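Local coordinates for protein alpha-1,4-endofucoidanase (Mariniflexile fucanivorans, PDB 6DLH) that hydrolyses fucoidan as an endo-acting, retaining enzyme of glycoside hydrolase family 107, its catalytic domain here carried together with the Ig-like domains that follow it, at residues I378-R386 and T396-F405; N34-M42 and A284-F292. All coordinates share one frame; numbering follows the deposited sequence.

Contact 1. Residues I378-R386 and T396-F405; sequences ITWGTPLVR and TLQPYALNQF
The carbonyl oxygen of Thr396 is met by two groups of the facing chain: the N-H of Val385, with Val385 N to Thr396 O at 3.0 Å, and the CA-H of Leu384. A second carbonyl works the other way, Pro383 O accepting from Gln398 N at 3.0 Å and receiving the CA-H of Leu397. Between these bonds Leu384 and Leu397 form an antiparallel, non-hydrogen-bonded pair, and just beyond it Val385 and Arg386 make a classic beta bulge opposite strand 394-395. The hairpin-like return thus links strand 377-379 of the parallel sheet to helix 399-415, as in the last beta-alpha step of a (beta/alpha)-barrel. Gln398 is the N-cap residue of that helix. Its side chain bends at chi2 (-75°), bringing Gln398 NE2 to 2.8 Å from a water, to which it donates and which in turn donates to Leu384 O. With an alanine here this water would probably lose its amide partner, and Pro383 and the CG2 of Val385 part of their cover. Proline suits its place by offering a rigid apolar surface: Pro383 CD rests on Ala401 CB at 3.7 Å, while CG lies by the Tyr400 hydroxyl, which bonds to Gly354 O. Thr382 has OG1 between backbone N and carbonyl carbon (chi1 54°), where it meets Leu49 N; CG2 then reaches Phe405 CE1 at 3.5 Å. Trp380 CB sits at the edge of the Phe405 ring, 3.8 Å from CE1, and its indole nitrogen bonds to Thr368.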
loop_
_atom_site.group_PDB
_atom_site.type_symbol
_atom_site.label_atom_id
_atom_site.label_comp_id
_atom_site.label_asym_id
_atom_site.label_seq_id
_atom_site.Cartn_x
_atom_site.Cartn_y
_atom_site.Cartn_z
ATOM N N ILE A 378 -14.631 -13.637 -6.064
ATOM C CA ILE A 378 -13.530 -14.120 -5.245
ATOM C C ILE A 378 -12.416 -13.077 -5.227
ATOM O O ILE A 378 -11.894 -12.701 -6.279
ATOM C CB ILE A 378 -13.008 -15.485 -5.740
ATOM C CG1 ILE A 378 -14.095 -16.567 -5.691
ATOM C CG2 ILE A 378 -11.780 -15.886 -4.925
ATOM C CD1 ILE A 378 -13.684 -17.882 -6.322
ATOM N N THR A 379 -12.074 -12.613 -4.016
ATOM C CA THR A 379 -10.814 -11.928 -3.794
ATOM C C THR A 379 -9.774 -12.973 -3.413
ATOM O O THR A 379 -9.768 -13.442 -2.281
ATOM C CB THR A 379 -10.897 -10.922 -2.638
ATOM O OG1 THR A 379 -12.018 -10.065 -2.842
ATOM C CG2 THR A 379 -9.644 -10.083 -2.514
ATOM N N TRP A 380 -8.906 -13.353 -4.354
ATOM C CA TRP A 380 -7.826 -14.243 -3.973
ATOM C C TRP A 380 -6.833 -13.471 -3.118
ATOM O O TRP A 380 -6.435 -12.363 -3.473
ATOM C CB TRP A 380 -7.145 -14.873 -5.195
ATOM C CG TRP A 380 -7.857 -16.105 -5.657
ATOM C CD1 TRP A 380 -8.685 -16.228 -6.738
ATOM C CD2 TRP A 380 -7.847 -17.385 -5.003
ATOM N NE1 TRP A 380 -9.159 -17.509 -6.824
ATOM C CE2 TRP A 380 -8.669 -18.238 -5.767
ATOM C CE3 TRP A 380 -7.205 -17.892 -3.868
ATOM C CZ2 TRP A 380 -8.852 -19.578 -5.430
ATOM C CZ3 TRP A 380 -7.387 -19.214 -3.531
ATOM C CH2 TRP A 380 -8.209 -20.037 -4.302
ATOM N N GLY A 381 -6.462 -14.072 -1.985
ATOM C CA GLY A 381 -5.284 -13.637 -1.263
ATOM C C GLY A 381 -4.047 -14.076 -2.035
ATOM O O GLY A 381 -3.557 -15.185 -1.825
ATOM N N THR A 382 -3.573 -13.194 -2.926
ATOM C CA THR A 382 -2.461 -13.447 -3.828
ATOM C C THR A 382 -1.158 -13.045 -3.148
ATOM O O THR A 382 -1.013 -11.900 -2.734
ATOM C CB THR A 382 -2.631 -12.653 -5.135
ATOM O OG1 THR A 382 -2.820 -11.268 -4.813
ATOM C CG2 THR A 382 -3.788 -13.144 -5.980
ATOM N N PRO A 383 -0.160 -13.953 -3.031
ATOM C CA PRO A 383 1.079 -13.647 -2.310
ATOM C C PRO A 383 2.124 -12.852 -3.102
ATOM O O PRO A 383 2.445 -13.174 -4.249
ATOM C CB PRO A 383 1.645 -15.046 -2.016
ATOM C CG PRO A 383 1.173 -15.896 -3.185
ATOM C CD PRO A 383 -0.182 -15.325 -3.563
ATOM N N LEU A 384 2.671 -11.816 -2.455
ATOM C CA LEU A 384 3.821 -11.099 -2.974
ATOM C C LEU A 384 5.081 -11.747 -2.406
ATOM O O LEU A 384 5.007 -12.483 -1.423
ATOM C CB LEU A 384 3.711 -9.631 -2.555
ATOM C CG LEU A 384 2.411 -8.934 -2.944
ATOM C CD1 LEU A 384 2.364 -7.526 -2.365
ATOM C CD2 LEU A 384 2.224 -8.913 -4.461
ATOM N N VAL A 385 6.234 -11.455 -3.015
ATOM C CA VAL A 385 7.481 -12.118 -2.654
ATOM C C VAL A 385 7.944 -11.723 -1.245
ATOM O O VAL A 385 8.330 -12.590 -0.466
ATOM C CB VAL A 385 8.566 -11.884 -3.725
ATOM C CG1 VAL A 385 9.975 -12.196 -3.221
ATOM C CG2 VAL A 385 8.259 -12.660 -4.999
ATOM N N ARG A 386 7.936 -10.420 -0.925
ATOM C CA ARG A 386 8.377 -9.946 0.378
ATOM C C ARG A 386 7.632 -8.658 0.720
ATOM O O ARG A 386 7.820 -7.619 0.084
ATOM C CB ARG A 386 9.900 -9.761 0.388
ATOM C CG ARG A 386 10.520 -9.685 1.777
ATOM C CD ARG A 386 11.994 -9.310 1.774
ATOM N NE ARG A 386 12.823 -10.236 1.022
ATOM C CZ ARG A 386 13.500 -9.933 -0.078
ATOM N NH1 ARG A 386 13.684 -8.671 -0.432
ATOM N NH2 ARG A 386 13.986 -10.900 -0.833
ATOM N N THR A 396 5.768 -7.660 -5.841
ATOM C CA THR A 396 5.217 -8.326 -7.011
ATOM C C THR A 396 4.900 -9.769 -6.620
ATOM O O THR A 396 5.343 -10.217 -5.565
ATOM C CB THR A 396 6.176 -8.212 -8.204
ATOM O OG1 THR A 396 7.439 -8.743 -7.790
ATOM C CG2 THR A 396 6.341 -6.791 -8.701
ATOM N N LEU A 397 4.144 -10.481 -7.475
ATOM C CA LEU A 397 3.645 -11.817 -7.180
ATOM C C LEU A 397 4.804 -12.805 -7.108
ATOM O O LEU A 397 5.761 -12.719 -7.876
ATOM C CB LEU A 397 2.675 -12.279 -8.274
ATOM C CG LEU A 397 1.335 -11.548 -8.386
ATOM C CD1 LEU A 397 0.565 -12.063 -9.594
ATOM C CD2 LEU A 397 0.499 -11.708 -7.124
ATOM N N GLN A 398 4.680 -13.756 -6.175
ATOM C CA GLN A 398 5.372 -15.031 -6.275
ATOM C C GLN A 398 5.153 -15.603 -7.675
ATOM O O GLN A 398 4.029 -15.612 -8.187
ATOM C CB GLN A 398 4.822 -16.016 -5.241
ATOM C CG GLN A 398 5.302 -15.740 -3.823
ATOM C CD GLN A 398 6.739 -16.151 -3.604
ATOM O OE1 GLN A 398 7.415 -16.647 -4.507
ATOM N NE2 GLN A 398 7.216 -15.960 -2.385
ATOM N N PRO A 399 6.223 -16.087 -8.343
ATOM C CA PRO A 399 6.096 -16.664 -9.679
ATOM C C PRO A 399 4.962 -17.681 -9.782
ATOM O O PRO A 399 4.268 -17.703 -10.792
ATOM C CB PRO A 399 7.476 -17.309 -9.892
ATOM C CG PRO A 399 8.410 -16.409 -9.110
ATOM C CD PRO A 399 7.619 -16.075 -7.861
ATOM N N TYR A 400 4.749 -18.498 -8.737
ATOM C CA TYR A 400 3.709 -19.520 -8.817
ATOM C C TYR A 400 2.315 -18.899 -8.875
ATOM O O TYR A 400 1.423 -19.431 -9.538
ATOM C CB TYR A 400 3.814 -20.583 -7.716
ATOM C CG TYR A 400 3.344 -20.148 -6.357
ATOM C CD1 TYR A 400 1.991 -20.069 -6.047
ATOM C CD2 TYR A 400 4.261 -19.798 -5.378
ATOM C CE1 TYR A 400 1.561 -19.634 -4.801
ATOM C CE2 TYR A 400 3.845 -19.385 -4.122
ATOM C CZ TYR A 400 2.496 -19.316 -3.832
ATOM O OH TYR A 400 2.114 -18.918 -2.589
ATOM N N ALA A 401 2.128 -17.782 -8.170
ATOM C CA ALA A 401 0.816 -17.153 -8.117
ATOM C C ALA A 401 0.458 -16.608 -9.496
ATOM O O ALA A 401 -0.671 -16.785 -9.944
ATOM C CB ALA A 401 0.779 -16.083 -7.049
ATOM N N LEU A 402 1.439 -15.983 -10.171
ATOM C CA LEU A 402 1.284 -15.524 -11.545
ATOM C C LEU A 402 0.935 -16.711 -12.441
ATOM O O LEU A 402 -0.018 -16.642 -13.218
ATOM C CB LEU A 402 2.561 -14.808 -12.013
ATOM C CG LEU A 402 2.531 -14.258 -13.447
ATOM C CD1 LEU A 402 1.442 -13.210 -13.620
ATOM C CD2 LEU A 402 3.867 -13.659 -13.847
ATOM N N ASN A 403 1.694 -17.809 -12.298
ATOM C CA ASN A 403 1.451 -19.041 -13.037
ATOM C C ASN A 403 -0.023 -19.440 -12.931
ATOM O O ASN A 403 -0.704 -19.604 -13.945
ATOM C CB ASN A 403 2.386 -20.151 -12.548
ATOM C CG ASN A 403 2.059 -21.514 -13.119
ATOM O OD1 ASN A 403 2.266 -21.756 -14.304
ATOM N ND2 ASN A 403 1.574 -22.419 -12.279
ATOM N N GLN A 404 -0.526 -19.554 -11.693
ATOM C CA GLN A 404 -1.879 -20.039 -11.458
ATOM C C GLN A 404 -2.920 -19.077 -12.033
ATOM O O GLN A 404 -3.895 -19.509 -12.651
ATOM C CB GLN A 404 -2.092 -20.334 -9.970
ATOM C CG GLN A 404 -1.148 -21.395 -9.410
ATOM C CD GLN A 404 -1.632 -21.985 -8.105
ATOM O OE1 GLN A 404 -2.071 -21.269 -7.198
ATOM N NE2 GLN A 404 -1.540 -23.302 -7.990
ATOM N N PHE A 405 -2.696 -17.772 -11.831
ATOM C CA PHE A 405 -3.562 -16.716 -12.335
ATOM C C PHE A 405 -3.587 -16.689 -13.862
ATOM O O PHE A 405 -4.635 -16.456 -14.460
ATOM C CB PHE A 405 -3.202 -15.368 -11.692
ATOM C CG PHE A 405 -4.251 -14.879 -10.728
ATOM C CD1 PHE A 405 -4.291 -15.339 -9.424
ATOM C CD2 PHE A 405 -5.241 -14.001 -11.143
ATOM C CE1 PHE A 405 -5.287 -14.919 -8.550
ATOM C CE2 PHE A 405 -6.237 -13.582 -10.271
ATOM C CZ PHE A 405 -6.255 -14.037 -8.970
HETATM O O HOH W 1 6.081 -14.697 -0.123
#

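Contact 2. Residues N34-M42 and A284-F292; sequences NQGLRAEWM and ATLFDDYTF
Gln35 sends CG anti to its own N (chi1 -171°) and runs on extended, which carries its amide to the turn 285-288, while Arg38, with CG between N and carbonyl carbon (chi1 62°) and the chain extended to NE, brings a guanidinium face against Asp289 OD1. Gln35 NE2 donates to Asp288 O at 2.9 Å and, weakly, to Thr285 O. Asp289 OD1 takes the Gly36 N-H on its anti lone pair at 2.9 Å, almost straight (172°). The same oxygen lies 3.0 Å from Arg38 NE in a salt bridge whose planes stand steeply to each other. OD2 receives Ile267 N and a water shared with Arg38 NH1; an aspartate, with two acceptors, fits this buried place. At the positive phi of Gly36 a side chain would collide with the Gln35 carbonyl oxygen, hence glycine. Met42 puts CE over the centre of the Tyr290 ring, 3.7 Å from Tyr290 CG, a flexible thioether in Met-aromatic contact; the Tyr290 hydroxyl bonds to Glu145. After an ST turn at Thr285, Asp289 makes backbone bonds to Ile267 and Val339, placing 284-292, itself no regular strand, between outer strands 266-269 and 341-342, consistent with closure of a (beta/alpha)-barrel.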
loop_
_atom_site.group_PDB
_atom_site.type_symbol
_atom_site.label_atom_id
_atom_site.label_comp_id
_atom_site.label_asym_id
_atom_site.label_seq_id
_atom_site.Cartn_x
_atom_site.Cartn_y
_atom_site.Cartn_z
ATOM N N ASN A 34 -31.086 -0.620 -2.356
ATOM C CA ASN A 34 -29.951 -0.788 -3.250
ATOM C C ASN A 34 -28.997 -1.845 -2.692
ATOM O O ASN A 34 -28.064 -2.249 -3.383
ATOM C CB ASN A 34 -29.218 0.532 -3.514
ATOM C CG ASN A 34 -30.030 1.531 -4.309
ATOM O OD1 ASN A 34 -30.649 1.183 -5.318
ATOM N ND2 ASN A 34 -30.014 2.781 -3.870
ATOM N N GLN A 35 -29.252 -2.290 -1.453
ATOM C CA GLN A 35 -28.434 -3.285 -0.771
ATOM C C GLN A 35 -28.202 -4.492 -1.675
ATOM O O GLN A 35 -29.150 -5.124 -2.140
ATOM C CB GLN A 35 -29.079 -3.746 0.535
ATOM C CG GLN A 35 -28.163 -4.618 1.384
ATOM C CD GLN A 35 -28.847 -5.226 2.583
ATOM O OE1 GLN A 35 -30.063 -5.147 2.736
ATOM N NE2 GLN A 35 -28.063 -5.837 3.455
ATOM N N GLY A 36 -26.922 -4.799 -1.906
ATOM C CA GLY A 36 -26.550 -5.957 -2.695
ATOM C C GLY A 36 -26.518 -5.633 -4.183
ATOM O O GLY A 36 -25.554 -5.976 -4.860
ATOM N N LEU A 37 -27.577 -4.978 -4.680
ATOM C CA LEU A 37 -27.678 -4.610 -6.086
ATOM C C LEU A 37 -26.444 -3.814 -6.511
ATOM O O LEU A 37 -25.983 -3.928 -7.647
ATOM C CB LEU A 37 -28.954 -3.790 -6.318
ATOM C CG LEU A 37 -30.194 -4.576 -6.752
ATOM C CD1 LEU A 37 -31.426 -3.678 -6.737
ATOM C CD2 LEU A 37 -30.008 -5.187 -8.136
ATOM N N ARG A 38 -25.905 -3.019 -5.584
ATOM C CA ARG A 38 -24.786 -2.158 -5.919
ATOM C C ARG A 38 -23.477 -2.949 -5.978
ATOM O O ARG A 38 -22.430 -2.371 -6.264
ATOM C CB ARG A 38 -24.742 -0.929 -5.007
ATOM C CG ARG A 38 -24.541 -1.219 -3.529
ATOM C CD ARG A 38 -24.446 0.116 -2.816
ATOM N NE ARG A 38 -24.775 -0.019 -1.409
ATOM C CZ ARG A 38 -25.987 0.145 -0.886
ATOM N NH1 ARG A 38 -26.215 -0.199 0.370
ATOM N NH2 ARG A 38 -26.962 0.652 -1.619
ATOM N N ALA A 39 -23.554 -4.267 -5.734
ATOM C CA ALA A 39 -22.420 -5.169 -5.860
ATOM C C ALA A 39 -22.677 -6.176 -6.980
ATOM O O ALA A 39 -22.086 -7.258 -7.004
ATOM C CB ALA A 39 -22.156 -5.854 -4.539
ATOM N N GLU A 40 -23.544 -5.811 -7.932
ATOM C CA GLU A 40 -23.925 -6.742 -8.984
ATOM C C GLU A 40 -22.714 -7.067 -9.863
ATOM O O GLU A 40 -22.649 -8.132 -10.478
ATOM C CB GLU A 40 -25.121 -6.195 -9.771
ATOM C CG GLU A 40 -25.335 -6.845 -11.129
ATOM C CD GLU A 40 -25.698 -8.325 -11.124
ATOM O OE1 GLU A 40 -26.218 -8.816 -10.086
ATOM O OE2 GLU A 40 -25.453 -8.991 -12.162
ATOM N N TRP A 41 -21.752 -6.138 -9.915
ATOM C CA TRP A 41 -20.560 -6.299 -10.733
ATOM C C TRP A 41 -19.656 -7.371 -10.126
ATOM O O TRP A 41 -18.800 -7.914 -10.815
ATOM C CB TRP A 41 -19.818 -4.965 -10.859
ATOM C CG TRP A 41 -19.378 -4.412 -9.538
ATOM C CD1 TRP A 41 -20.050 -3.503 -8.775
ATOM C CD2 TRP A 41 -18.171 -4.728 -8.816
ATOM N NE1 TRP A 41 -19.345 -3.227 -7.636
ATOM C CE2 TRP A 41 -18.189 -3.964 -7.631
ATOM C CE3 TRP A 41 -17.082 -5.582 -9.047
ATOM C CZ2 TRP A 41 -17.167 -4.029 -6.682
ATOM C CZ3 TRP A 41 -16.071 -5.646 -8.109
ATOM C CH2 TRP A 41 -16.113 -4.878 -6.946
ATOM N N MET A 42 -19.862 -7.639 -8.831
ATOM C CA MET A 42 -19.088 -8.594 -8.057
ATOM C C MET A 42 -19.412 -10.026 -8.498
ATOM O O MET A 42 -18.590 -10.926 -8.327
ATOM C CB MET A 42 -19.381 -8.405 -6.566
ATOM C CG MET A 42 -18.641 -9.346 -5.639
ATOM S SD MET A 42 -17.376 -8.541 -4.630
ATOM C CE MET A 42 -18.170 -6.979 -4.245
ATOM N N ALA A 284 -26.291 -11.834 6.389
ATOM C CA ALA A 284 -26.097 -10.425 6.086
ATOM C C ALA A 284 -26.679 -9.553 7.200
ATOM O O ALA A 284 -27.790 -9.798 7.676
ATOM C CB ALA A 284 -26.747 -10.108 4.762
ATOM N N THR A 285 -25.912 -8.532 7.612
ATOM C CA THR A 285 -26.484 -7.426 8.358
ATOM C C THR A 285 -27.279 -6.567 7.380
ATOM O O THR A 285 -27.367 -6.892 6.196
ATOM C CB THR A 285 -25.418 -6.590 9.074
ATOM O OG1 THR A 285 -24.615 -5.950 8.082
ATOM C CG2 THR A 285 -24.573 -7.391 10.039
ATOM N N LEU A 286 -27.854 -5.468 7.881
ATOM C CA LEU A 286 -28.607 -4.560 7.032
ATOM C C LEU A 286 -27.651 -3.758 6.146
ATOM O O LEU A 286 -28.095 -3.008 5.279
ATOM C CB LEU A 286 -29.464 -3.643 7.913
ATOM C CG LEU A 286 -30.650 -4.308 8.619
ATOM C CD1 LEU A 286 -31.075 -3.505 9.838
ATOM C CD2 LEU A 286 -31.825 -4.513 7.671
ATOM N N PHE A 287 -26.339 -3.939 6.347
ATOM C CA PHE A 287 -25.363 -3.049 5.734
ATOM C C PHE A 287 -24.352 -3.811 4.875
ATOM O O PHE A 287 -23.438 -3.203 4.325
ATOM C CB PHE A 287 -24.760 -2.111 6.789
ATOM C CG PHE A 287 -25.799 -1.303 7.526
ATOM C CD1 PHE A 287 -26.439 -0.237 6.908
ATOM C CD2 PHE A 287 -26.175 -1.639 8.819
ATOM C CE1 PHE A 287 -27.416 0.487 7.576
ATOM C CE2 PHE A 287 -27.156 -0.919 9.483
ATOM C CZ PHE A 287 -27.776 0.142 8.861
ATOM N N ASP A 288 -24.549 -5.131 4.735
ATOM C CA ASP A 288 -23.727 -5.972 3.877
ATOM C C ASP A 288 -24.289 -5.971 2.457
ATOM O O ASP A 288 -25.442 -6.333 2.243
ATOM C CB ASP A 288 -23.668 -7.406 4.411
ATOM C CG ASP A 288 -22.712 -7.597 5.572
ATOM O OD1 ASP A 288 -21.479 -7.497 5.344
ATOM O OD2 ASP A 288 -23.200 -7.856 6.690
ATOM N N ASP A 289 -23.456 -5.573 1.488
ATOM C CA ASP A 289 -23.799 -5.695 0.080
ATOM C C ASP A 289 -23.264 -7.023 -0.445
ATOM O O ASP A 289 -23.788 -7.559 -1.416
ATOM C CB ASP A 289 -23.250 -4.526 -0.746
ATOM C CG ASP A 289 -23.856 -3.183 -0.379
ATOM O OD1 ASP A 289 -25.021 -2.947 -0.755
ATOM O OD2 ASP A 289 -23.163 -2.391 0.279
ATOM N N TYR A 290 -22.198 -7.526 0.193
ATOM C CA TYR A 290 -21.639 -8.828 -0.143
ATOM C C TYR A 290 -21.098 -9.502 1.111
ATOM O O TYR A 290 -20.888 -8.850 2.134
ATOM C CB TYR A 290 -20.577 -8.716 -1.245
ATOM C CG TYR A 290 -19.298 -7.997 -0.894
ATOM C CD1 TYR A 290 -19.272 -6.625 -0.664
ATOM C CD2 TYR A 290 -18.094 -8.681 -0.843
ATOM C CE1 TYR A 290 -18.094 -5.957 -0.363
ATOM C CE2 TYR A 290 -16.904 -8.029 -0.550
ATOM C CZ TYR A 290 -16.903 -6.663 -0.316
ATOM O OH TYR A 290 -15.731 -6.029 -0.028
ATOM N N THR A 291 -20.873 -10.817 1.008
ATOM C CA THR A 291 -20.326 -11.581 2.115
ATOM C C THR A 291 -18.817 -11.398 2.151
ATOM O O THR A 291 -18.151 -11.563 1.132
ATOM C CB THR A 291 -20.699 -13.067 2.023
ATOM O OG1 THR A 291 -20.147 -13.611 0.824
ATOM C CG2 THR A 291 -22.196 -13.283 2.040
ATOM N N PHE A 292 -18.300 -11.058 3.336
ATOM C CA PHE A 292 -16.869 -10.969 3.565
ATOM C C PHE A 292 -16.216 -12.277 3.120
ATOM O O PHE A 292 -15.207 -12.264 2.401
ATOM C CB PHE A 292 -16.589 -10.667 5.038
ATOM C CG PHE A 292 -15.168 -10.274 5.346
ATOM C CD1 PHE A 292 -14.195 -11.237 5.568
ATOM C CD2 PHE A 292 -14.806 -8.937 5.437
ATOM C CE1 PHE A 292 -12.890 -10.873 5.865
ATOM C CE2 PHE A 292 -13.501 -8.573 5.731
ATOM C CZ PHE A 292 -12.544 -9.541 5.942
HETATM O O HOH W 2 -24.354 -1.496 2.567
#

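Both contacts are largely buried and belong to the catalytic domain, their centres about 26 Å apart. Contact 1 is local, joining the loop after strand 377-379, the sheet's last in chain order, to the start of helix 399-415, whereas contact 2 brings the N-terminal stretch against a loop more than 240 residues later. Their chemistry follows: contact 1 relies on backbone pairing and on apolar and aromatic packing, contact 2 on a buried carboxylate, an arginine and a side-chain amide. Each has a calcium site nearby, Thr77 and Asp79 near contact 1, Asn335 and Phe327 near contact 2. Their segments come together at Glu145 and His341: Thr379 hydrogen-bonds to both, and Tyr290 bonds to Glu145 and meets the His341 ring edge-to-face.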